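Local coordinates for histidine utilization repressor (Pseudomonas syringae pv. tomato, PDB 2PKH), which probably represses, as a whole protein whose C-terminal UTRA domain this is, the histidine utilization (hut) operon by binding its hutP region when inducer is absent, at residues B[36-41]-B[64-69]; B[50-55]-B[133-138]; B[82-87]-B[121-126]; B[94-99]-B[114-119]. All blocks are in the same frame, centred on the assembly; numbering follows the deposited sequence.

Contact 1 (B[36-41]-B[64-69]); sequences RVFHSL and PDYLKQ
F38 and L67 both carry CG opposite their own carbonyl carbon (chi1 -58° and -69°), while Y66 swings its ring to the other side, opposite its backbone N (chi1 -169°). These turns bring the three side chains together where strand 36-41 of the antiparallel UTRA sheet is covered by the loop 64-69, which holds a short 3-10 turn at 66-68. L67 lies over one face of the F38 ring. Its CG sits 3.8 Å from the ring centroid of F38, over the face but offset toward the rim, which makes a CH-pi contact. Both methyls of L67 also touch F38: L67 CD1 meets F38 CD1 and CE1, and L67 CD2 meets F38 CB. Y66 and F38 slide past each other in opposite directions, with Y66 CB 3.5 Å from F38 CD2. The backbone O of P64 approaches F38 CE2 at 3.6 Å. The loop has its own ties: Q69 NE2 and K68 N reach D65 O from opposite faces of its plane, and K68 NZ forms a salt bridge with D65 OD1. L80 of helix 76-83 packs on Y66. The phenol reaches along the strand to S40, whose OG meets the ring edge in plane and hydrogen-bonds Y66 OH at 2.6 Å.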
loop_
_atom_site.group_PDB
_atom_site.type_symbol
_atom_site.label_atom_id
_atom_site.label_comp_id
_atom_site.label_asym_id
_atom_site.label_seq_id
_atom_site.Cartn_x
_atom_site.Cartn_y
_atom_site.Cartn_z
ATOM N N ARG B 36 -10.262 -21.721 24.670
ATOM C CA ARG B 36 -9.086 -21.057 25.203
ATOM C C ARG B 36 -8.259 -20.363 24.123
ATOM O O ARG B 36 -8.069 -20.892 23.024
ATOM C CB ARG B 36 -8.201 -21.973 26.006
ATOM C CG ARG B 36 -8.912 -23.123 26.790
ATOM C CD ARG B 36 -10.167 -22.713 27.581
ATOM N NE ARG B 36 -10.085 -21.605 28.542
ATOM C CZ ARG B 36 -9.060 -21.312 29.345
ATOM N NH1 ARG B 36 -9.187 -20.310 30.212
ATOM N NH2 ARG B 36 -7.937 -22.023 29.309
ATOM N N VAL B 37 -7.816 -19.163 24.456
ATOM C CA VAL B 37 -7.020 -18.348 23.555
ATOM C C VAL B 37 -5.807 -17.932 24.375
ATOM O O VAL B 37 -5.845 -17.970 25.620
ATOM C CB VAL B 37 -7.741 -17.059 23.073
ATOM C CG1 VAL B 37 -8.958 -17.390 22.194
ATOM C CG2 VAL B 37 -8.068 -16.107 24.217
ATOM N N PHE B 38 -4.740 -17.541 23.704
ATOM C CA PHE B 38 -3.582 -16.943 24.425
ATOM C C PHE B 38 -3.585 -15.450 24.281
ATOM O O PHE B 38 -4.022 -14.941 23.256
ATOM C CB PHE B 38 -2.262 -17.510 23.885
ATOM C CG PHE B 38 -2.152 -18.994 23.982
ATOM C CD1 PHE B 38 -2.583 -19.663 25.135
ATOM C CD2 PHE B 38 -1.509 -19.711 22.976
ATOM C CE1 PHE B 38 -2.386 -21.033 25.295
ATOM C CE2 PHE B 38 -1.310 -21.082 23.121
ATOM C CZ PHE B 38 -1.757 -21.757 24.278
ATOM N N HIS B 39 -3.150 -14.749 25.318
ATOM C CA HIS B 39 -3.354 -13.305 25.400
ATOM C C HIS B 39 -2.020 -12.697 25.893
ATOM O O HIS B 39 -1.541 -13.068 26.952
ATOM C CB HIS B 39 -4.471 -13.009 26.431
ATOM C CG HIS B 39 -4.720 -11.550 26.640
ATOM N ND1 HIS B 39 -5.390 -11.048 27.733
ATOM C CD2 HIS B 39 -4.264 -10.481 25.962
ATOM C CE1 HIS B 39 -5.371 -9.735 27.693
ATOM N NE2 HIS B 39 -4.734 -9.363 26.603
ATOM N N SER B 40 -1.439 -11.779 25.123
ATOM C CA SER B 40 -0.317 -11.064 25.549
ATOM C C SER B 40 -0.647 -9.538 25.540
ATOM O O SER B 40 -1.345 -9.054 24.655
ATOM C CB SER B 40 0.949 -11.376 24.666
ATOM O OG SER B 40 0.737 -11.038 23.266
ATOM N N LEU B 41 -0.125 -8.815 26.517
ATOM C CA LEU B 41 -0.183 -7.323 26.495
ATOM C C LEU B 41 1.241 -6.854 26.728
ATOM O O LEU B 41 1.857 -7.149 27.771
ATOM C CB LEU B 41 -1.146 -6.759 27.579
ATOM C CG LEU B 41 -1.470 -5.267 27.265
ATOM C CD1 LEU B 41 -2.861 -4.952 27.900
ATOM C CD2 LEU B 41 -0.385 -4.482 27.781
ATOM N N PRO B 64 0.497 -23.335 19.460
ATOM C CA PRO B 64 0.407 -23.933 20.782
ATOM C C PRO B 64 1.472 -23.520 21.783
ATOM O O PRO B 64 1.245 -23.626 23.004
ATOM C CB PRO B 64 0.395 -25.450 20.512
ATOM C CG PRO B 64 0.633 -25.621 19.086
ATOM C CD PRO B 64 0.559 -24.339 18.378
ATOM N N ASP B 65 2.616 -23.039 21.298
ATOM C CA ASP B 65 3.730 -22.728 22.196
ATOM C C ASP B 65 3.909 -21.210 22.429
ATOM O O ASP B 65 4.958 -20.774 22.935
ATOM C CB ASP B 65 5.042 -23.319 21.656
ATOM C CG ASP B 65 5.006 -24.860 21.588
ATOM O OD1 ASP B 65 4.346 -25.483 22.446
ATOM O OD2 ASP B 65 5.612 -25.421 20.659
ATOM N N TYR B 66 2.883 -20.433 22.068
ATOM C CA TYR B 66 2.900 -18.990 22.221
ATOM C C TYR B 66 3.261 -18.552 23.653
ATOM O O TYR B 66 4.112 -17.686 23.846
ATOM C CB TYR B 66 1.552 -18.418 21.768
ATOM C CG TYR B 66 1.522 -16.878 21.616
ATOM C CD1 TYR B 66 1.904 -16.269 20.459
ATOM C CD2 TYR B 66 1.047 -16.088 22.642
ATOM C CE1 TYR B 66 1.872 -14.846 20.327
ATOM C CE2 TYR B 66 0.975 -14.637 22.521
ATOM C CZ TYR B 66 1.406 -14.053 21.400
ATOM O OH TYR B 66 1.270 -12.659 21.277
ATOM N N LEU B 67 2.669 -19.191 24.656
ATOM C CA LEU B 67 2.868 -18.749 26.058
ATOM C C LEU B 67 4.332 -18.934 26.527
ATOM O O LEU B 67 4.794 -18.297 27.474
ATOM C CB LEU B 67 1.905 -19.468 26.978
ATOM C CG LEU B 67 0.417 -19.070 26.815
ATOM C CD1 LEU B 67 -0.365 -19.798 27.973
ATOM C CD2 LEU B 67 0.224 -17.582 26.874
ATOM N N LYS B 68 5.036 -19.811 25.841
ATOM C CA LYS B 68 6.374 -20.209 26.208
ATOM C C LYS B 68 7.453 -19.263 25.703
ATOM O O LYS B 68 8.618 -19.427 26.051
ATOM C CB LYS B 68 6.649 -21.646 25.664
ATOM C CG LYS B 68 5.723 -22.684 26.282
ATOM C CD LYS B 68 5.662 -23.915 25.397
ATOM C CE LYS B 68 4.428 -24.776 25.783
ATOM N NZ LYS B 68 4.418 -26.051 24.991
ATOM N N GLN B 69 7.071 -18.276 24.884
ATOM C CA GLN B 69 8.028 -17.394 24.232
ATOM C C GLN B 69 8.497 -16.157 25.087
ATOM O O GLN B 69 7.769 -15.691 26.015
ATOM C CB GLN B 69 7.435 -16.910 22.910
ATOM C CG GLN B 69 6.897 -17.995 21.998
ATOM C CD GLN B 69 7.958 -19.066 21.673
ATOM O OE1 GLN B 69 9.098 -18.742 21.358
ATOM N NE2 GLN B 69 7.586 -20.331 21.779
#

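Contact 2 (B[50-55]-B[133-138]); sequences PVQIED and LIHPGS. With EDO (1,2-ethanediol), chain N.
I53 and I134 form an antiparallel hydrogen-bonded pair that joins strands 49-59 and 126-136 within the UTRA sheet. I53 N gives its hydrogen to I134 O at 3.0 Å, and I134 N returns the bond to I53 O at 3.1 Å. L133 CA also approaches I53 O, and Q52 CA approaches I134 O, as weaker CA-H...O contacts. The next pair, E54 with L133, is non-hydrogen-bonded; there E54 CG rests 3.6 Å from L133 CD2. The carboxylate of E54 finds its main partner in R56, by a salt bridge through OE1. V51 and Q52 both face H44 of the neighbouring strand 36-46, a classic beta bulge. V51 O has no hydrogen-bond partner in the model, though P136 CD comes to 3.2 Å and H135 CA also approaches it. Q52 runs extended beside the H135 ring, its amide turned 60° from the ring plane. Its NE2 lies 3.0 Å from H135 CE1, while OE1 accepts a weak bond from O2 of an ethanediol, probably from the crystallisation liquor. Between 50-55 and 133-138 the backbone bonds are thus the reciprocal I53-I134 pair; the ladder continues at D55 with R132. Beside the bulge a buried carbonyl is met by C-H groups instead of a donor.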
loop_
_atom_site.group_PDB
_atom_site.type_symbol
_atom_site.label_atom_id
_atom_site.label_comp_id
_atom_site.label_asym_id
_atom_site.label_seq_id
_atom_site.Cartn_x
_atom_site.Cartn_y
_atom_site.Cartn_z
ATOM N N PRO B 50 7.469 5.163 25.702
ATOM C CA PRO B 50 6.394 4.294 25.263
ATOM C C PRO B 50 5.864 4.726 23.888
ATOM O O PRO B 50 5.557 5.898 23.701
ATOM C CB PRO B 50 5.351 4.491 26.358
ATOM C CG PRO B 50 6.173 4.822 27.630
ATOM C CD PRO B 50 7.286 5.601 27.129
ATOM N N VAL B 51 5.710 3.780 22.969
ATOM C CA VAL B 51 5.143 4.144 21.646
ATOM C C VAL B 51 3.917 3.363 21.293
ATOM O O VAL B 51 3.156 3.765 20.423
ATOM C CB VAL B 51 6.159 4.078 20.483
ATOM C CG1 VAL B 51 7.337 5.106 20.720
ATOM C CG2 VAL B 51 6.753 2.699 20.363
ATOM N N GLN B 52 3.727 2.208 21.954
ATOM C CA GLN B 52 2.552 1.339 21.580
ATOM C C GLN B 52 2.190 0.446 22.700
ATOM O O GLN B 52 3.083 -0.063 23.326
ATOM C CB GLN B 52 2.962 0.393 20.464
ATOM C CG GLN B 52 1.771 -0.205 19.744
ATOM C CD GLN B 52 2.157 -1.354 18.838
ATOM O OE1 GLN B 52 2.718 -2.306 19.278
ATOM N NE2 GLN B 52 1.899 -1.218 17.572
ATOM N N ILE B 53 0.890 0.256 22.957
ATOM C CA ILE B 53 0.452 -0.886 23.742
ATOM C C ILE B 53 -0.103 -1.923 22.750
ATOM O O ILE B 53 -0.993 -1.618 21.990
ATOM C CB ILE B 53 -0.646 -0.528 24.823
ATOM C CG1 ILE B 53 -0.170 0.644 25.698
ATOM C CG2 ILE B 53 -0.854 -1.703 25.811
ATOM C CD1 ILE B 53 -1.240 1.008 26.814
ATOM N N GLU B 54 0.416 -3.142 22.754
ATOM C CA GLU B 54 -0.095 -4.119 21.753
ATOM C C GLU B 54 -0.855 -5.152 22.603
ATOM O O GLU B 54 -0.208 -5.843 23.387
ATOM C CB GLU B 54 1.096 -4.850 21.122
ATOM C CG GLU B 54 0.764 -6.114 20.301
ATOM C CD GLU B 54 2.021 -7.000 19.975
ATOM O OE1 GLU B 54 2.054 -7.723 18.933
ATOM O OE2 GLU B 54 2.976 -6.948 20.757
ATOM N N ASP B 55 -2.184 -5.218 22.477
ATOM C CA ASP B 55 -3.026 -6.160 23.234
ATOM C C ASP B 55 -3.455 -7.185 22.220
ATOM O O ASP B 55 -4.192 -6.827 21.300
ATOM C CB ASP B 55 -4.283 -5.436 23.709
ATOM C CG ASP B 55 -4.923 -6.147 24.916
ATOM O OD1 ASP B 55 -4.282 -7.130 25.415
ATOM O OD2 ASP B 55 -6.062 -5.758 25.309
ATOM N N LEU B 133 -4.091 -2.105 18.956
ATOM C CA LEU B 133 -2.775 -1.433 19.158
ATOM C C LEU B 133 -3.058 0.040 19.381
ATOM O O LEU B 133 -3.751 0.683 18.563
ATOM C CB LEU B 133 -1.909 -1.607 17.898
ATOM C CG LEU B 133 -1.813 -3.022 17.280
ATOM C CD1 LEU B 133 -1.359 -2.786 15.858
ATOM C CD2 LEU B 133 -0.726 -3.656 18.070
ATOM N N ILE B 134 -2.595 0.596 20.469
ATOM C CA ILE B 134 -2.908 2.009 20.719
ATOM C C ILE B 134 -1.596 2.758 20.790
ATOM O O ILE B 134 -0.660 2.294 21.452
ATOM C CB ILE B 134 -3.929 2.189 21.919
ATOM C CG1 ILE B 134 -4.059 3.659 22.356
ATOM C CG2 ILE B 134 -3.535 1.328 23.123
ATOM C CD1 ILE B 134 -5.468 3.841 23.213
ATOM N N HIS B 135 -1.521 3.862 20.054
ATOM C CA HIS B 135 -0.280 4.600 19.942
ATOM C C HIS B 135 -0.539 6.019 20.397
ATOM O O HIS B 135 -1.566 6.551 20.013
ATOM C CB HIS B 135 0.179 4.678 18.492
ATOM C CG HIS B 135 0.135 3.384 17.763
ATOM N ND1 HIS B 135 1.250 2.582 17.581
ATOM C CD2 HIS B 135 -0.902 2.723 17.214
ATOM C CE1 HIS B 135 0.917 1.532 16.858
ATOM N NE2 HIS B 135 -0.387 1.578 16.639
ATOM N N PRO B 136 0.401 6.640 21.164
ATOM C CA PRO B 136 0.239 8.114 21.268
ATOM C C PRO B 136 0.333 8.828 19.901
ATOM O O PRO B 136 1.223 8.574 19.111
ATOM C CB PRO B 136 1.379 8.528 22.209
ATOM C CG PRO B 136 1.857 7.204 22.902
ATOM C CD PRO B 136 1.636 6.172 21.851
ATOM N N GLY B 137 -0.614 9.675 19.627
ATOM C CA GLY B 137 -0.715 10.283 18.316
ATOM C C GLY B 137 0.506 11.132 18.010
ATOM O O GLY B 137 0.872 11.308 16.839
ATOM N N SER B 138 1.179 11.592 19.064
ATOM C CA SER B 138 2.426 12.380 18.837
ATOM C C SER B 138 3.629 11.498 18.538
ATOM O O SER B 138 4.695 12.027 18.225
ATOM C CB SER B 138 2.747 13.253 20.059
ATOM O OG SER B 138 2.778 12.535 21.308
HETATM C C1 EDO N . 5.349 -4.717 16.229
HETATM O O1 EDO N . 6.682 -4.399 16.599
HETATM C C2 EDO N . 4.445 -4.259 17.383
HETATM O O2 EDO N . 3.088 -4.672 17.112
#

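Contact 3 (B[82-87]-B[121-126]); sequences QVAPLT and TWSGRQ
L86 and S123 bring the two backbones to a closest CA-CA distance of 4.5 Å, where the chain leaving helix 76-83 crosses the end of strand 113-123 at about a right angle. A84 is the first residue to leave helical geometry. On the other side, S123 to Q126 make a type II' beta turn, with G124 at positive phi (70°) in its second position. The turn is closed by backbone bonds in both directions between S123 and Q126. T87 N bonds W122 O at 2.8 Å, nearly straight at 164°.

Two hydroxyls add to this. A chi1 of 178° sends S123 OG away from its backbone N and onto P85 O, to which it gives its hydrogen at 2.7 Å, tilted from the carbonyl plane. T87 OG1 accepts from G124 N at 2.8 Å, a more bent bond. The same oxygen gives a hydrogen to a water 2.5 Å away, and that water donates in turn to G124 O. T87 thus bonds both to the strand residue just before the turn and to G124 within it. L86 and T121 supply the apolar part. Their side chains cross steeply, with L86 CB 3.7 Å from T121 CG2.

R145 of the second subunit packs on W122. S123 to Q126 form the type II' turn of a tight, two-residue beta-hairpin linking strands 113-123 and 126-136, and the helix-to-strand connection 84-87 pins its end.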
loop_
_atom_site.group_PDB
_atom_site.type_symbol
_atom_site.label_atom_id
_atom_site.label_comp_id
_atom_site.label_asym_id
_atom_site.label_seq_id
_atom_site.Cartn_x
_atom_site.Cartn_y
_atom_site.Cartn_z
ATOM N N GLN B 82 6.410 -17.081 11.835
ATOM C CA GLN B 82 7.285 -18.269 11.761
ATOM C C GLN B 82 6.477 -19.521 11.929
ATOM O O GLN B 82 6.835 -20.569 11.440
ATOM C CB GLN B 82 8.225 -18.315 12.950
ATOM C CG GLN B 82 9.523 -17.587 12.891
ATOM C CD GLN B 82 10.372 -17.977 14.106
ATOM O OE1 GLN B 82 11.239 -17.227 14.536
ATOM N NE2 GLN B 82 10.106 -19.161 14.669
ATOM N N VAL B 83 5.441 -19.434 12.736
ATOM C CA VAL B 83 4.655 -20.579 13.138
ATOM C C VAL B 83 3.702 -20.971 12.026
ATOM O O VAL B 83 3.418 -22.136 11.832
ATOM C CB VAL B 83 3.845 -20.227 14.412
ATOM C CG1 VAL B 83 2.611 -21.117 14.524
ATOM C CG2 VAL B 83 4.710 -20.379 15.613
ATOM N N ALA B 84 3.203 -19.980 11.279
ATOM C CA ALA B 84 2.199 -20.251 10.256
ATOM C C ALA B 84 2.307 -19.202 9.170
ATOM O O ALA B 84 2.698 -18.072 9.441
ATOM C CB ALA B 84 0.839 -20.210 10.871
ATOM N N PRO B 85 1.983 -19.568 7.922
ATOM C CA PRO B 85 2.013 -18.522 6.872
ATOM C C PRO B 85 0.868 -17.526 6.983
ATOM O O PRO B 85 -0.286 -17.909 6.942
ATOM C CB PRO B 85 1.904 -19.311 5.555
ATOM C CG PRO B 85 1.400 -20.632 5.928
ATOM C CD PRO B 85 1.615 -20.893 7.390
ATOM N N LEU B 86 1.192 -16.254 7.153
ATOM C CA LEU B 86 0.167 -15.237 7.413
ATOM C C LEU B 86 -0.185 -14.661 6.074
ATOM O O LEU B 86 0.675 -14.146 5.403
ATOM C CB LEU B 86 0.709 -14.182 8.394
ATOM C CG LEU B 86 1.086 -14.809 9.788
ATOM C CD1 LEU B 86 1.572 -13.724 10.632
ATOM C CD2 LEU B 86 -0.085 -15.621 10.480
ATOM N N THR B 87 -1.412 -14.783 5.642
ATOM C CA THR B 87 -1.750 -14.530 4.206
ATOM C C THR B 87 -2.601 -13.296 3.957
ATOM O O THR B 87 -2.728 -12.819 2.824
ATOM C CB THR B 87 -2.561 -15.716 3.672
ATOM O OG1 THR B 87 -3.662 -15.960 4.553
ATOM C CG2 THR B 87 -1.710 -16.959 3.688
ATOM N N THR B 121 -5.411 -11.158 11.634
ATOM C CA THR B 121 -4.517 -11.714 10.605
ATOM C C THR B 121 -4.950 -13.171 10.422
ATOM O O THR B 121 -5.133 -13.914 11.442
ATOM C CB THR B 121 -3.058 -11.651 11.066
ATOM O OG1 THR B 121 -2.738 -10.248 11.276
ATOM C CG2 THR B 121 -2.040 -12.328 10.087
ATOM N N TRP B 122 -5.014 -13.578 9.163
ATOM C CA TRP B 122 -5.434 -14.931 8.796
ATOM C C TRP B 122 -4.249 -15.716 8.279
ATOM O O TRP B 122 -3.302 -15.140 7.733
ATOM C CB TRP B 122 -6.456 -14.918 7.660
ATOM C CG TRP B 122 -7.789 -14.499 8.085
ATOM C CD1 TRP B 122 -8.854 -15.319 8.409
ATOM C CD2 TRP B 122 -8.262 -13.156 8.203
ATOM N NE1 TRP B 122 -9.944 -14.549 8.738
ATOM C CE2 TRP B 122 -9.595 -13.220 8.654
ATOM C CE3 TRP B 122 -7.667 -11.908 8.033
ATOM C CZ2 TRP B 122 -10.353 -12.084 8.897
ATOM C CZ3 TRP B 122 -8.433 -10.751 8.289
ATOM C CH2 TRP B 122 -9.756 -10.846 8.712
ATOM N N SER B 123 -4.319 -17.042 8.458
ATOM C CA SER B 123 -3.439 -17.964 7.746
ATOM C C SER B 123 -4.363 -18.788 6.910
ATOM O O SER B 123 -4.977 -19.716 7.449
ATOM C CB SER B 123 -2.662 -18.900 8.703
ATOM O OG SER B 123 -1.848 -19.823 7.953
ATOM N N GLY B 124 -4.465 -18.470 5.600
ATOM C CA GLY B 124 -5.495 -19.068 4.735
ATOM C C GLY B 124 -6.868 -18.532 5.123
ATOM O O GLY B 124 -7.099 -17.304 5.156
ATOM N N ARG B 125 -7.801 -19.425 5.459
ATOM C CA ARG B 125 -9.093 -18.942 5.955
ATOM C C ARG B 125 -9.180 -19.051 7.515
ATOM O O ARG B 125 -10.251 -18.802 8.079
ATOM C CB ARG B 125 -10.265 -19.715 5.295
ATOM C CG ARG B 125 -10.749 -19.294 3.870
ATOM C CD ARG B 125 -12.276 -19.717 3.551
ATOM N NE ARG B 125 -12.414 -21.127 3.116
ATOM C CZ ARG B 125 -12.450 -22.184 3.943
ATOM N NH1 ARG B 125 -12.424 -22.031 5.286
ATOM N NH2 ARG B 125 -12.496 -23.418 3.429
ATOM N N GLN B 126 -8.108 -19.463 8.194
ATOM C CA GLN B 126 -8.158 -19.544 9.663
ATOM C C GLN B 126 -7.620 -18.245 10.283
ATOM O O GLN B 126 -6.505 -17.852 9.971
ATOM C CB GLN B 126 -7.290 -20.687 10.152
ATOM C CG GLN B 126 -7.380 -20.989 11.718
ATOM C CD GLN B 126 -6.698 -22.274 12.067
ATOM O OE1 GLN B 126 -5.697 -22.616 11.449
ATOM N NE2 GLN B 126 -7.173 -22.969 13.084
HETATM O O HOH W 1 -5.919 -15.447 3.688
#

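Contact 4 (B[94-99]-B[114-119]); sequences EAILAE and CLLIRR
E94 and L116 pair at the edge, within this chain, of the antiparallel UTRA sheet, where strand 88-97 lies against strand 113-123. Both E94 with L116 and I96 with C114 are hydrogen-bonded pairs, and A95 with L115 between them is non-hydrogen-bonded. Each hydrogen-bonded pair exchanges two backbone bonds; the L116 N to E94 O bond is 2.8 Å and almost straight at 171°. The E94 side chain starts at CB, which lies 4.1 Å from L116 O. CG is anti to the carbonyl carbon (chi1 -85°), and the chain runs extended from there to the carboxylate. CD comes 3.6 Å from R118 NH2. OE1 touches L116 CD2 at 3.9 Å, while OE2 stays 3.9 Å from R118 NH2. Carboxylate and guanidinium are nearly coplanar, 25° apart. On the same face of the sheet, I96 CD1 packs on L116 CD2 at 4.0 Å. A98, just past the strand, brings CB toward C114 SG. L115 packs on L115 of the second subunit. In the salt bridge R118 NH2 meets the syn side of E94 OE1, tilted out of the carboxylate plane, at 2.7 Å, and a water bridges that oxygen to R118 NE.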
loop_
_atom_site.group_PDB
_atom_site.type_symbol
_atom_site.label_atom_id
_atom_site.label_comp_id
_atom_site.label_asym_id
_atom_site.label_seq_id
_atom_site.Cartn_x
_atom_site.Cartn_y
_atom_site.Cartn_z
ATOM N N GLU B 94 -8.784 4.375 13.994
ATOM C CA GLU B 94 -9.613 5.330 14.682
ATOM C C GLU B 94 -8.713 6.270 15.482
ATOM O O GLU B 94 -7.617 5.901 15.870
ATOM C CB GLU B 94 -10.500 4.550 15.686
ATOM C CG GLU B 94 -11.752 4.009 15.043
ATOM C CD GLU B 94 -12.562 3.121 15.976
ATOM O OE1 GLU B 94 -12.093 2.019 16.293
ATOM O OE2 GLU B 94 -13.698 3.523 16.317
ATOM N N ALA B 95 -9.220 7.458 15.749
ATOM C CA ALA B 95 -8.593 8.367 16.706
ATOM C C ALA B 95 -9.478 8.379 17.959
ATOM O O ALA B 95 -10.711 8.652 17.939
ATOM C CB ALA B 95 -8.453 9.796 16.084
ATOM N N ILE B 96 -8.828 8.118 19.065
ATOM C CA ILE B 96 -9.520 8.062 20.343
ATOM C C ILE B 96 -8.689 8.699 21.439
ATOM O O ILE B 96 -7.486 8.977 21.263
ATOM C CB ILE B 96 -9.769 6.556 20.727
ATOM C CG1 ILE B 96 -8.429 5.886 21.039
ATOM C CG2 ILE B 96 -10.686 5.823 19.607
ATOM C CD1 ILE B 96 -8.521 4.567 21.868
ATOM N N LEU B 97 -9.326 8.871 22.595
ATOM C CA LEU B 97 -8.591 9.116 23.880
ATOM C C LEU B 97 -8.343 7.783 24.638
ATOM O O LEU B 97 -9.210 6.913 24.657
ATOM C CB LEU B 97 -9.380 10.096 24.762
ATOM C CG LEU B 97 -9.515 11.535 24.298
ATOM C CD1 LEU B 97 -10.250 12.454 25.306
ATOM C CD2 LEU B 97 -8.105 12.094 23.962
ATOM N N ALA B 98 -7.141 7.574 25.210
ATOM C CA ALA B 98 -6.935 6.321 25.914
ATOM C C ALA B 98 -7.631 6.319 27.289
ATOM O O ALA B 98 -7.990 7.383 27.837
ATOM C CB ALA B 98 -5.415 6.070 26.069
ATOM N N GLU B 99 -7.788 5.135 27.867
ATOM C CA GLU B 99 -8.307 5.009 29.240
ATOM C C GLU B 99 -7.226 5.423 30.197
ATOM O O GLU B 99 -6.021 5.345 29.868
ATOM C CB GLU B 99 -8.686 3.537 29.499
ATOM C CG GLU B 99 -9.835 3.044 28.636
ATOM C CD GLU B 99 -11.069 3.891 28.830
ATOM O OE1 GLU B 99 -11.446 4.129 29.997
ATOM O OE2 GLU B 99 -11.617 4.385 27.825
ATOM N N CYS B 114 -4.877 9.520 20.487
ATOM C CA CYS B 114 -4.155 8.276 20.256
ATOM C C CYS B 114 -4.705 7.655 18.960
ATOM O O CYS B 114 -5.844 7.803 18.640
ATOM C CB CYS B 114 -4.306 7.286 21.395
ATOM S SG CYS B 114 -3.444 7.823 22.881
ATOM N N LEU B 115 -3.820 6.984 18.243
ATOM C CA LEU B 115 -4.176 6.319 17.038
ATOM C C LEU B 115 -4.473 4.859 17.508
ATOM O O LEU B 115 -3.568 4.179 18.027
ATOM C CB LEU B 115 -2.978 6.315 16.084
ATOM C CG LEU B 115 -3.246 5.858 14.634
ATOM C CD1 LEU B 115 -4.265 6.779 13.960
ATOM C CD2 LEU B 115 -1.948 5.743 13.789
ATOM N N LEU B 116 -5.684 4.406 17.265
ATOM C CA LEU B 116 -6.103 3.070 17.602
ATOM C C LEU B 116 -6.201 2.251 16.340
ATOM O O LEU B 116 -6.887 2.643 15.377
ATOM C CB LEU B 116 -7.474 3.116 18.295
ATOM C CG LEU B 116 -8.057 1.705 18.628
ATOM C CD1 LEU B 116 -7.202 1.016 19.702
ATOM C CD2 LEU B 116 -9.449 1.868 19.129
ATOM N N ILE B 117 -5.509 1.125 16.327
ATOM C CA ILE B 117 -5.545 0.217 15.177
ATOM C C ILE B 117 -5.982 -1.133 15.703
ATOM O O ILE B 117 -5.367 -1.661 16.671
ATOM C CB ILE B 117 -4.130 0.140 14.562
ATOM C CG1 ILE B 117 -3.634 1.554 14.175
ATOM C CG2 ILE B 117 -4.092 -0.782 13.310
ATOM C CD1 ILE B 117 -2.304 1.486 13.559
ATOM N N ARG B 118 -7.008 -1.702 15.081
ATOM C CA ARG B 118 -7.497 -3.007 15.461
ATOM C C ARG B 118 -7.258 -3.844 14.247
ATOM O O ARG B 118 -7.694 -3.504 13.151
ATOM C CB ARG B 118 -8.993 -2.959 15.808
ATOM C CG ARG B 118 -9.194 -2.410 17.189
ATOM C CD ARG B 118 -10.601 -2.459 17.656
ATOM N NE ARG B 118 -11.364 -1.378 17.077
ATOM C CZ ARG B 118 -12.696 -1.366 17.033
ATOM N NH1 ARG B 118 -13.386 -2.383 17.576
ATOM N NH2 ARG B 118 -13.339 -0.330 16.492
ATOM N N ARG B 119 -6.550 -4.954 14.441
ATOM C CA ARG B 119 -6.103 -5.794 13.339
ATOM C C ARG B 119 -6.496 -7.263 13.595
ATOM O O ARG B 119 -6.453 -7.728 14.759
ATOM C CB ARG B 119 -4.603 -5.753 13.344
ATOM C CG ARG B 119 -4.009 -4.489 12.809
ATOM C CD ARG B 119 -2.644 -4.891 12.309
ATOM N NE ARG B 119 -1.667 -3.880 12.615
ATOM C CZ ARG B 119 -1.389 -2.821 11.846
ATOM N NH1 ARG B 119 -0.430 -1.971 12.242
ATOM N NH2 ARG B 119 -2.055 -2.601 10.700
HETATM O O HOH W 2 -9.844 0.607 15.750
#

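In the fold
From the N terminus, strand 36-46 opens contact 1. Strand 49-59 then opens contact 2 before the loop 64-69 closes contact 1, so these two cross. They also touch: H39 NE2 probably hydrogen-bonds D55 OD1, and L41 packs on I53. Contact 3 opens at the end of helix 76-83, and contact 4 opens next on strand 88-97. Strand 113-123 closes contact 4 and then contact 3, so contact 4 nests inside contact 3. Strand 126-136 closes contact 2 last, around both. Contacts 2 and 4 are neighbours in the sheet, with centres about 8 Å apart. Together the four tie a covering loop and a helix-to-strand connection onto one sheet, and join its central and edge strands.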